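Local coordinates for uncharacterized protein (Thermomonospora curvata, PDB 4MVE) that is of unknown function but combines a GXWXG domain with a DUF4334 domain in one chain built mainly of antiparallel strands, at residues G17-R22 with I48-D53. Numbering follows the deposited sequence.
Sequences GDECDR and IFDRGD
Arg51 reaches along the 17-22 loop to Gly17, in the Schellman motif that ends helix 5-16. CB lies 3.4 Å from Glu19 OE1; beyond it the chain runs extended until it bends at chi3 (-72°), which turns the guanidinium in against Glu19 CG. NE is 4.0 Å from Glu19 CG, and that methylene sits over one face of the group, toward its rim, coming to 3.4 Å from NH2. At the tip NH1 and NH2 both donate end-on to Gly17 O, the NH2 bond being 3.0 Å and nearly in line with the C=O.

Glu19 answers in the other direction: its OE1 accepts from Arg51 N at 2.7 Å, on the anti side of the carboxylate. Its OE2 stays 4.3 Å from Arg51 NH2, well off the guanidinium plane, so no salt bridge forms. Further along, Cys20 N donates to Phe49 O at 2.8 Å, while Cys20 CB rests obliquely against the Phe49 ring, which also packs on Ile13 and meets His146 edge-to-face. An Asx turn, Asp50 OD1 to Gly52 N, shapes the 48-53 loop. A leucine in place of Arg51 would probably leave Gly17 O without its two donors and Glu19 CG without its flat partner. The loop between helices 5-16 and 22-29 is thus joined to the one leading from strand 42-48 into helix 54-61 chiefly by charged side chains bonded to backbone atoms, with direct Glu19-Arg51 attraction probably secondary.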
loop_
_atom_site.group_PDB
_atom_site.type_symbol
_atom_site.label_atom_id
_atom_site.label_comp_id
_atom_site.label_asym_id
_atom_site.label_seq_id
_atom_site.Cartn_x
_atom_site.Cartn_y
_atom_site.Cartn_z
ATOM N N GLY A 17 13.536 -0.658 -4.971
ATOM C CA GLY A 17 12.828 0.619 -5.050
ATOM C C GLY A 17 12.704 1.114 -6.477
ATOM O O GLY A 17 12.489 2.304 -6.722
ATOM N N ASP A 18 12.822 0.189 -7.438
ATOM C CA ASP A 18 12.703 0.517 -8.847
ATOM C C ASP A 18 11.283 0.902 -9.235
ATOM O O ASP A 18 10.289 0.493 -8.599
ATOM C CB ASP A 18 13.141 -0.662 -9.693
ATOM C CG ASP A 18 14.620 -0.673 -9.988
ATOM O OD1 ASP A 18 15.320 0.292 -9.583
ATOM O OD2 ASP A 18 15.094 -1.672 -10.557
ATOM N N GLU A 19 11.202 1.725 -10.261
ATOM C CA GLU A 19 9.925 2.118 -10.819
ATOM C C GLU A 19 9.449 0.979 -11.726
ATOM O O GLU A 19 10.272 0.192 -12.230
ATOM C CB GLU A 19 10.043 3.453 -11.574
ATOM C CG GLU A 19 9.721 4.650 -10.689
ATOM C CD GLU A 19 9.611 5.972 -11.420
ATOM O OE1 GLU A 19 8.498 6.545 -11.442
ATOM O OE2 GLU A 19 10.629 6.431 -11.986
ATOM N N CYS A 20 8.133 0.834 -11.852
ATOM C CA CYS A 20 7.527 -0.165 -12.727
ATOM C C CYS A 20 6.197 0.376 -13.210
ATOM O O CYS A 20 5.374 0.791 -12.388
ATOM C CB CYS A 20 7.380 -1.517 -12.031
ATOM S SG CYS A 20 6.882 -2.877 -13.139
ATOM N N ASP A 21 6.004 0.395 -14.541
ATOM C CA ASP A 21 4.807 0.898 -15.227
ATOM C C ASP A 21 3.547 0.143 -14.791
ATOM O O ASP A 21 3.587 -1.061 -14.531
ATOM C CB ASP A 21 4.985 0.862 -16.752
ATOM C CG ASP A 21 5.114 -0.526 -17.323
ATOM O OD1 ASP A 21 6.267 -1.001 -17.481
ATOM O OD2 ASP A 21 4.073 -1.126 -17.653
ATOM N N ARG A 22 2.453 0.898 -14.652
ATOM C CA ARG A 22 1.148 0.468 -14.134
ATOM C C ARG A 22 0.669 -0.873 -14.724
ATOM O O ARG A 22 0.307 -1.766 -13.956
ATOM C CB ARG A 22 0.092 1.566 -14.390
ATOM C CG ARG A 22 -1.179 1.396 -13.558
ATOM C CD ARG A 22 -2.365 2.081 -14.222
ATOM N NE ARG A 22 -2.853 1.290 -15.353
ATOM C CZ ARG A 22 -3.717 0.284 -15.246
ATOM N NH1 ARG A 22 -4.236 -0.037 -14.061
ATOM N NH2 ARG A 22 -4.078 -0.403 -16.322
ATOM N N ILE A 48 6.614 3.472 -3.883
ATOM C CA ILE A 48 5.678 3.608 -4.990
ATOM C C ILE A 48 6.301 3.119 -6.286
ATOM O O ILE A 48 7.470 3.392 -6.549
ATOM C CB ILE A 48 5.254 5.108 -5.090
ATOM C CG1 ILE A 48 4.573 5.585 -3.803
ATOM C CG2 ILE A 48 4.340 5.356 -6.286
ATOM C CD1 ILE A 48 4.649 7.095 -3.586
ATOM N N PHE A 49 5.503 2.472 -7.127
ATOM C CA PHE A 49 6.003 1.952 -8.404
ATOM C C PHE A 49 6.129 3.040 -9.484
ATOM O O PHE A 49 7.026 2.941 -10.295
ATOM C CB PHE A 49 5.116 0.809 -8.921
ATOM C CG PHE A 49 5.243 -0.448 -8.092
ATOM C CD1 PHE A 49 6.370 -1.272 -8.208
ATOM C CD2 PHE A 49 4.206 -0.856 -7.256
ATOM C CE1 PHE A 49 6.473 -2.453 -7.462
ATOM C CE2 PHE A 49 4.303 -2.052 -6.525
ATOM C CZ PHE A 49 5.435 -2.843 -6.635
ATOM N N ASP A 50 5.196 4.017 -9.542
ATOM C CA ASP A 50 5.250 5.101 -10.517
ATOM C C ASP A 50 5.311 6.447 -9.787
ATOM O O ASP A 50 4.292 6.966 -9.326
ATOM C CB ASP A 50 4.047 5.017 -11.468
ATOM C CG ASP A 50 3.903 6.163 -12.460
ATOM O OD1 ASP A 50 4.940 6.818 -12.788
ATOM O OD2 ASP A 50 2.769 6.392 -12.928
ATOM N N ARG A 51 6.513 7.013 -9.719
ATOM C CA ARG A 51 6.793 8.241 -8.997
ATOM C C ARG A 51 6.420 9.523 -9.790
ATOM O O ARG A 51 6.540 10.618 -9.232
ATOM C CB ARG A 51 8.271 8.278 -8.533
ATOM C CG ARG A 51 8.458 7.368 -7.310
ATOM C CD ARG A 51 9.833 7.369 -6.681
ATOM N NE ARG A 51 10.851 6.683 -7.484
ATOM C CZ ARG A 51 11.120 5.377 -7.444
ATOM N NH1 ARG A 51 10.386 4.559 -6.697
ATOM N NH2 ARG A 51 12.088 4.872 -8.197
ATOM N N GLY A 52 5.941 9.373 -11.031
ATOM C CA GLY A 52 5.511 10.500 -11.854
ATOM C C GLY A 52 4.064 10.914 -11.641
ATOM O O GLY A 52 3.639 11.949 -12.167
ATOM N N ASP A 53 3.292 10.111 -10.875
ATOM C CA ASP A 53 1.883 10.361 -10.568
ATOM C C ASP A 53 1.754 11.543 -9.555
ATOM O O ASP A 53 2.615 11.718 -8.688
ATOM C CB ASP A 53 1.207 9.062 -10.023
ATOM C CG ASP A 53 -0.191 9.266 -9.419
ATOM O OD1 ASP A 53 -1.068 9.857 -10.113
ATOM O OD2 ASP A 53 -0.383 8.922 -8.226
#